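Local coordinates for 3-oxoacyl-(acyl-carrier protein) synthase II (Thermus thermophilus, PDB 1J3N) that probably catalyses the condensation of an acyl group with malonyl-acyl-carrier protein that lengthens the growing chain in fatty acid synthesis, at residues A[66-74]-A[104-112]; A[384-392]-A[400-408]. All blocks are in the same frame, centred on the assembly; numbering follows the deposited sequence.

Overall arrangement
Interaction 1 and interaction 2 lie on opposite sides of the centre of the chain, 16 and 15 Å from it, with 30 Å between their own centres and about 12 Å between their nearest atoms, so they do not touch. Interaction 1 joins two helix starts in the N-terminal half and borders the dimer interface, where Trp112 stacks on Trp112 of the second subunit. Interaction 2 is the closing beta hairpin of the chain, in the C-terminal half, and meets no other chain. Condensing enzymes of this family typically use a Cys-His-His catalytic set; neither contact contains a cysteine or histidine.

Interaction 1. Residues A[66-74]-A[104-112]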
# COMPACT_ATOMS: atom_id res chain seq x y z
N ARG A 66 -1.62 6.50 23.97
CA ARG A 66 -1.08 7.82 23.66
C ARG A 66 -0.05 7.86 22.54
O ARG A 66 0.28 8.93 22.02
CB ARG A 66 -0.52 8.49 24.92
CG ARG A 66 -1.59 9.22 25.74
CD ARG A 66 -2.18 8.37 26.86
NE ARG A 66 -1.52 8.67 28.13
CZ ARG A 66 -1.82 8.08 29.29
NH1 ARG A 66 -2.77 7.14 29.34
NH2 ARG A 66 -1.19 8.43 30.40
N ARG A 67 0.47 6.70 22.15
CA ARG A 67 1.45 6.65 21.07
C ARG A 67 0.87 5.93 19.86
O ARG A 67 1.60 5.55 18.94
CB ARG A 67 2.73 5.97 21.55
CG ARG A 67 3.45 6.82 22.60
CD ARG A 67 4.67 6.16 23.18
NE ARG A 67 5.27 7.01 24.21
CZ ARG A 67 6.31 6.68 24.96
NH1 ARG A 67 6.89 5.49 24.80
NH2 ARG A 67 6.77 7.52 25.87
N LEU A 68 -0.45 5.78 19.86
CA LEU A 68 -1.16 5.12 18.77
C LEU A 68 -2.18 6.06 18.16
O LEU A 68 -3.04 6.58 18.87
CB LEU A 68 -1.90 3.88 19.28
CG LEU A 68 -1.08 2.66 19.70
CD1 LEU A 68 -2.02 1.52 20.06
CD2 LEU A 68 -0.18 2.24 18.56
N ASP A 69 -2.08 6.27 16.86
CA ASP A 69 -3.02 7.13 16.17
C ASP A 69 -4.35 6.40 16.12
O ASP A 69 -4.38 5.17 16.15
CB ASP A 69 -2.52 7.44 14.75
CG ASP A 69 -3.44 8.39 14.01
OD1 ASP A 69 -4.52 7.95 13.55
OD2 ASP A 69 -3.07 9.58 13.88
N ARG A 70 -5.44 7.15 16.04
CA ARG A 70 -6.76 6.55 15.97
C ARG A 70 -6.89 5.46 14.89
O ARG A 70 -7.57 4.46 15.11
CB ARG A 70 -7.81 7.65 15.74
CG ARG A 70 -9.25 7.21 15.97
CD ARG A 70 -10.22 8.36 15.72
NE ARG A 70 -10.24 9.36 16.79
CZ ARG A 70 -10.95 9.24 17.92
NH1 ARG A 70 -11.70 8.17 18.12
NH2 ARG A 70 -10.91 10.20 18.83
N PHE A 71 -6.25 5.62 13.74
CA PHE A 71 -6.42 4.58 12.71
C PHE A 71 -5.77 3.27 13.10
O PHE A 71 -6.26 2.19 12.73
CB PHE A 71 -5.91 5.05 11.33
CG PHE A 71 -4.44 4.85 11.08
CD1 PHE A 71 -3.49 5.72 11.62
CD2 PHE A 71 -4.00 3.81 10.27
CE1 PHE A 71 -2.14 5.57 11.34
CE2 PHE A 71 -2.64 3.64 9.98
CZ PHE A 71 -1.71 4.53 10.52
N VAL A 72 -4.69 3.34 13.87
CA VAL A 72 -4.03 2.14 14.34
C VAL A 72 -4.86 1.58 15.50
O VAL A 72 -4.97 0.37 15.68
CB VAL A 72 -2.58 2.43 14.78
CG1 VAL A 72 -2.02 1.25 15.57
CG2 VAL A 72 -1.69 2.68 13.54
N GLN A 73 -5.46 2.47 16.30
CA GLN A 73 -6.29 2.03 17.41
C GLN A 73 -7.47 1.21 16.89
O GLN A 73 -7.82 0.19 17.46
CB GLN A 73 -6.78 3.24 18.21
CG GLN A 73 -5.74 3.80 19.17
CD GLN A 73 -6.29 4.92 20.03
OE1 GLN A 73 -7.41 4.84 20.53
NE2 GLN A 73 -5.49 5.97 20.21
N TYR A 74 -8.09 1.67 15.81
CA TYR A 74 -9.21 0.94 15.24
C TYR A 74 -8.78 -0.40 14.67
O TYR A 74 -9.45 -1.42 14.86
CB TYR A 74 -9.88 1.77 14.13
CG TYR A 74 -10.59 3.01 14.61
CD1 TYR A 74 -10.75 3.28 15.98
CD2 TYR A 74 -11.14 3.92 13.70
CE1 TYR A 74 -11.42 4.41 16.42
CE2 TYR A 74 -11.82 5.05 14.13
CZ TYR A 74 -11.96 5.29 15.49
OH TYR A 74 -12.64 6.41 15.93
N THR A 104 -5.00 1.26 4.68
CA THR A 104 -5.65 2.50 5.09
C THR A 104 -5.53 3.44 3.90
O THR A 104 -4.66 3.25 3.05
CB THR A 104 -4.95 3.11 6.32
OG1 THR A 104 -5.63 4.30 6.72
CG2 THR A 104 -3.50 3.44 6.00
N GLY A 105 -6.39 4.44 3.81
CA GLY A 105 -6.31 5.36 2.69
C GLY A 105 -5.48 6.60 2.99
O GLY A 105 -4.73 7.07 2.13
N ILE A 106 -5.59 7.10 4.22
CA ILE A 106 -4.90 8.31 4.65
C ILE A 106 -3.89 8.11 5.78
O ILE A 106 -2.89 8.82 5.86
CB ILE A 106 -5.95 9.37 5.11
CG1 ILE A 106 -6.80 9.79 3.91
CG2 ILE A 106 -5.26 10.57 5.74
CD1 ILE A 106 -7.79 10.89 4.24
N GLY A 107 -4.15 7.15 6.67
CA GLY A 107 -3.23 6.91 7.77
C GLY A 107 -3.51 7.81 8.97
O GLY A 107 -4.66 8.10 9.26
N GLY A 108 -2.45 8.26 9.63
CA GLY A 108 -2.61 9.09 10.82
C GLY A 108 -3.03 10.54 10.62
O GLY A 108 -2.25 11.46 10.89
N MET A 109 -4.26 10.74 10.19
CA MET A 109 -4.81 12.07 9.96
C MET A 109 -4.74 13.00 11.19
O MET A 109 -4.33 14.15 11.07
CB MET A 109 -6.26 11.95 9.48
CG MET A 109 -6.84 13.21 8.85
SD MET A 109 -5.95 13.74 7.36
CE MET A 109 -5.66 15.46 7.79
N GLU A 110 -5.13 12.51 12.36
CA GLU A 110 -5.08 13.34 13.56
C GLU A 110 -3.65 13.71 13.90
O GLU A 110 -3.36 14.85 14.29
CB GLU A 110 -5.72 12.63 14.76
CG GLU A 110 -7.20 12.33 14.64
CD GLU A 110 -7.83 11.90 15.97
OE1 GLU A 110 -7.14 11.27 16.80
OE2 GLU A 110 -9.01 12.20 16.18
N THR A 111 -2.74 12.75 13.75
CA THR A 111 -1.33 12.97 14.04
C THR A 111 -0.76 14.02 13.10
O THR A 111 0.05 14.86 13.50
CB THR A 111 -0.52 11.65 13.91
OG1 THR A 111 -0.95 10.73 14.92
CG2 THR A 111 0.97 11.91 14.07
N TRP A 112 -1.18 13.97 11.84
CA TRP A 112 -0.71 14.94 10.86
C TRP A 112 -1.08 16.36 11.28
O TRP A 112 -0.27 17.28 11.16
CB TRP A 112 -1.31 14.64 9.48
CG TRP A 112 -0.43 13.78 8.60
CD1 TRP A 112 -0.68 12.49 8.21
CD2 TRP A 112 0.78 14.17 7.95
NE1 TRP A 112 0.31 12.06 7.34
CE2 TRP A 112 1.22 13.07 7.17
CE3 TRP A 112 1.54 15.35 7.95
CZ2 TRP A 112 2.38 13.12 6.39
CZ3 TRP A 112 2.70 15.40 7.17
CH2 TRP A 112 3.11 14.29 6.40
O HOH W 1 -4.96 9.72 17.08
O HOH W 2 -8.18 11.03 19.23
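Two helix N-termini converge on one carboxylate here, that of Asp69, which is the N-cap of helix 70-86 and also reaches the first turn of helix 109-122 at Thr111. The first torsion of Asp69 (chi1 -178°) carries the carboxylate toward 104-112, where OD2 reaches Thr111 while OD1 still accepts the capping bond from Phe71 N at 2.9 Å. OD2 takes two donors from one residue: Thr111 OG1 at 2.6 Å on the anti lone pair, and Thr111 N at 3.2 Å. The buried negative charge is thus gripped by three donors, and the two helix starts would probably stabilise it further. Gly108, the N-cap of the second helix, lets the carboxylate in: Asp69 OD2 lies 3.1 Å from Gly108 CA, where a beta carbon would clash.

Next to this, the Phe71 ring lies over Gly107, whose CA sits 3.8 Å from the ring centroid, almost on its normal, a CH-pi contact. Val72 CG2 touches the opposite face near its rim, and Thr104, whose OG1 bonds to Thr188 O, crosses the side chain at about a right angle. On the more open flank Arg70 NE donates to Glu110 OE2 at 3.2 Å, nearly straight (163°). The acceptor lies at the guanidinium edge but is met from above the carboxylate plane, and the two planes stand 89° apart. A water joins Glu110 OE1 to Arg70 N, 2.8 Å from the latter. The arrangement is Asp N-capping of helix 70-86, with the cap's second oxygen held by the first turn of helix 109-122, set in the thiolase-type fold.

Interaction 2. Residues A[384-392]-A[400-408]; sequences AKVDYALSN and NAVLAFKRV
Arg407 leaves its backbone with CG anti to N (chi1 178°) and then bends at chi3 (61°), which swings the guanidinium back across the hairpin to the chain before strand 388-392. There Asp387 OD1 meets its edge at NH2 in a salt bridge, though the modelled separation is too short for its exact geometry to be trusted. Lys385 crosses the arginine at about a right angle and sets NZ over the centre of the guanidinium face, 3.3 Å from Arg407 CZ; two like charges are close here, and Asp387 probably offsets part of their repulsion. An alanine in place of Arg407 would probably leave the Asp387 carboxylate without its cross-strand charge partner and open a gap beside Val386 O and the methylenes of Lys385.

Backbone bonds continue the pairing: Arg407 N donates to Asp387 O at 2.8 Å, Phe405 N to Ala389 O at 2.8 Å, and Leu403 N to Ser391 O at 3.1 Å, with return bonds in the last two pairs. The strand axes run antiparallel at 158°, as the beta hairpin ending this thiolase-type chain, flanked by strands 297-299 and 253-262. Ser391 and Phe405 face helix 343-357; Asn392 and Val402 turn to helix 275-288. On that second face Leu390 CD2 packs 3.5 Å from Ala404 CB, and the Tyr388 ring runs alongside the extended Lys406 chain, CE1 lying 3.4 Å from Lys406 CB. Asn392 gives ND2 to Glu312, while its OD1, 3.4 Å from Val402 CG2, is buried against methyl groups with no polar partner in the model.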
# COMPACT_ATOMS: atom_id res chain seq x y z
N ALA A 384 -32.94 -14.51 1.61
CA ALA A 384 -32.54 -15.04 0.31
C ALA A 384 -31.28 -15.88 0.47
O ALA A 384 -30.35 -15.49 1.19
CB ALA A 384 -32.30 -13.90 -0.67
N LYS A 385 -31.25 -17.02 -0.20
CA LYS A 385 -30.12 -17.93 -0.13
C LYS A 385 -29.32 -17.90 -1.43
O LYS A 385 -29.54 -18.72 -2.33
CB LYS A 385 -30.62 -19.36 0.13
CG LYS A 385 -29.54 -20.43 0.16
CD LYS A 385 -30.15 -21.83 0.20
CE LYS A 385 -29.09 -22.93 0.22
NZ LYS A 385 -28.28 -22.89 1.47
N VAL A 386 -28.38 -16.96 -1.54
CA VAL A 386 -27.56 -16.86 -2.74
C VAL A 386 -26.32 -17.75 -2.62
O VAL A 386 -25.86 -18.04 -1.52
CB VAL A 386 -27.14 -15.40 -3.00
CG1 VAL A 386 -28.36 -14.56 -3.36
CG2 VAL A 386 -26.46 -14.82 -1.78
N ASP A 387 -25.79 -18.17 -3.76
CA ASP A 387 -24.59 -19.02 -3.78
C ASP A 387 -23.35 -18.17 -4.00
O ASP A 387 -22.27 -18.51 -3.51
CB ASP A 387 -24.69 -20.04 -4.91
CG ASP A 387 -25.86 -20.98 -4.76
OD1 ASP A 387 -25.95 -21.65 -3.70
OD2 ASP A 387 -26.70 -21.05 -5.69
N TYR A 388 -23.51 -17.08 -4.74
CA TYR A 388 -22.41 -16.17 -5.05
C TYR A 388 -22.81 -14.69 -4.93
O TYR A 388 -23.95 -14.30 -5.24
CB TYR A 388 -21.89 -16.45 -6.47
CG TYR A 388 -21.18 -17.78 -6.63
CD1 TYR A 388 -19.87 -17.94 -6.18
CD2 TYR A 388 -21.81 -18.87 -7.23
CE1 TYR A 388 -19.19 -19.16 -6.33
CE2 TYR A 388 -21.15 -20.10 -7.38
CZ TYR A 388 -19.84 -20.24 -6.93
OH TYR A 388 -19.18 -21.44 -7.08
N ALA A 389 -21.86 -13.88 -4.48
CA ALA A 389 -22.07 -12.45 -4.30
C ALA A 389 -20.78 -11.68 -4.56
O ALA A 389 -19.68 -12.18 -4.31
CB ALA A 389 -22.56 -12.18 -2.89
N LEU A 390 -20.93 -10.45 -5.06
CA LEU A 390 -19.77 -9.61 -5.31
C LEU A 390 -19.76 -8.44 -4.33
O LEU A 390 -20.81 -8.04 -3.82
CB LEU A 390 -19.77 -9.05 -6.74
CG LEU A 390 -19.59 -10.01 -7.92
CD1 LEU A 390 -19.47 -9.19 -9.20
CD2 LEU A 390 -18.33 -10.87 -7.72
N SER A 391 -18.57 -7.91 -4.09
CA SER A 391 -18.37 -6.75 -3.22
C SER A 391 -17.56 -5.76 -4.06
O SER A 391 -16.40 -6.01 -4.36
CB SER A 391 -17.59 -7.15 -1.97
OG SER A 391 -17.63 -6.09 -1.03
N ASN A 392 -18.17 -4.64 -4.42
CA ASN A 392 -17.50 -3.65 -5.26
C ASN A 392 -16.83 -2.48 -4.54
O ASN A 392 -17.31 -2.01 -3.51
CB ASN A 392 -18.48 -3.06 -6.29
CG ASN A 392 -18.92 -4.09 -7.33
OD1 ASN A 392 -18.25 -5.09 -7.56
ND2 ASN A 392 -20.05 -3.81 -7.99
N ASN A 400 -10.00 -0.03 -9.19
CA ASN A 400 -11.21 -0.83 -9.07
C ASN A 400 -10.83 -2.19 -8.53
O ASN A 400 -9.96 -2.86 -9.08
CB ASN A 400 -11.89 -0.98 -10.43
CG ASN A 400 -12.23 0.35 -11.05
OD1 ASN A 400 -12.94 1.16 -10.45
ND2 ASN A 400 -11.72 0.60 -12.24
N ALA A 401 -11.48 -2.59 -7.45
CA ALA A 401 -11.22 -3.88 -6.83
C ALA A 401 -12.55 -4.54 -6.49
O ALA A 401 -13.43 -3.92 -5.88
CB ALA A 401 -10.37 -3.70 -5.56
N VAL A 402 -12.70 -5.79 -6.91
CA VAL A 402 -13.92 -6.54 -6.67
C VAL A 402 -13.63 -7.91 -6.05
O VAL A 402 -12.69 -8.61 -6.47
CB VAL A 402 -14.68 -6.77 -8.01
CG1 VAL A 402 -15.92 -7.63 -7.77
CG2 VAL A 402 -15.05 -5.43 -8.62
N LEU A 403 -14.42 -8.28 -5.05
CA LEU A 403 -14.26 -9.57 -4.41
C LEU A 403 -15.50 -10.40 -4.68
O LEU A 403 -16.61 -9.87 -4.73
CB LEU A 403 -14.07 -9.41 -2.89
CG LEU A 403 -12.77 -8.76 -2.39
CD1 LEU A 403 -12.77 -8.74 -0.87
CD2 LEU A 403 -11.56 -9.53 -2.89
N ALA A 404 -15.29 -11.70 -4.87
CA ALA A 404 -16.37 -12.64 -5.13
C ALA A 404 -16.40 -13.65 -4.00
O ALA A 404 -15.40 -14.33 -3.72
CB ALA A 404 -16.15 -13.35 -6.47
N PHE A 405 -17.55 -13.76 -3.35
CA PHE A 405 -17.72 -14.68 -2.24
C PHE A 405 -18.67 -15.81 -2.59
O PHE A 405 -19.64 -15.62 -3.32
CB PHE A 405 -18.24 -13.92 -1.02
CG PHE A 405 -17.22 -13.02 -0.38
CD1 PHE A 405 -16.15 -13.56 0.34
CD2 PHE A 405 -17.32 -11.64 -0.48
CE1 PHE A 405 -15.19 -12.74 0.94
CE2 PHE A 405 -16.37 -10.80 0.12
CZ PHE A 405 -15.31 -11.35 0.83
N LYS A 406 -18.37 -17.00 -2.07
CA LYS A 406 -19.20 -18.17 -2.33
C LYS A 406 -19.78 -18.73 -1.04
O LYS A 406 -19.07 -18.89 -0.05
CB LYS A 406 -18.38 -19.26 -3.02
CG LYS A 406 -19.11 -20.59 -3.16
CD LYS A 406 -18.23 -21.67 -3.76
CE LYS A 406 -18.98 -22.99 -3.82
NZ LYS A 406 -18.15 -24.08 -4.40
N ARG A 407 -21.08 -19.00 -1.04
CA ARG A 407 -21.76 -19.56 0.13
C ARG A 407 -21.30 -20.99 0.34
O ARG A 407 -21.37 -21.83 -0.56
CB ARG A 407 -23.28 -19.52 -0.06
CG ARG A 407 -24.06 -20.13 1.11
CD ARG A 407 -25.57 -20.13 0.86
NE ARG A 407 -25.94 -20.92 -0.32
CZ ARG A 407 -25.65 -22.21 -0.48
NH1 ARG A 407 -24.98 -22.87 0.46
NH2 ARG A 407 -26.05 -22.85 -1.57
N VAL A 408 -20.82 -21.28 1.55
CA VAL A 408 -20.35 -22.61 1.90
C VAL A 408 -21.49 -23.39 2.55
O VAL A 408 -22.53 -22.75 2.86
CB VAL A 408 -19.14 -22.52 2.86
CG1 VAL A 408 -18.78 -23.89 3.40
CG2 VAL A 408 -17.95 -21.94 2.13
OXT VAL A 408 -21.35 -24.61 2.75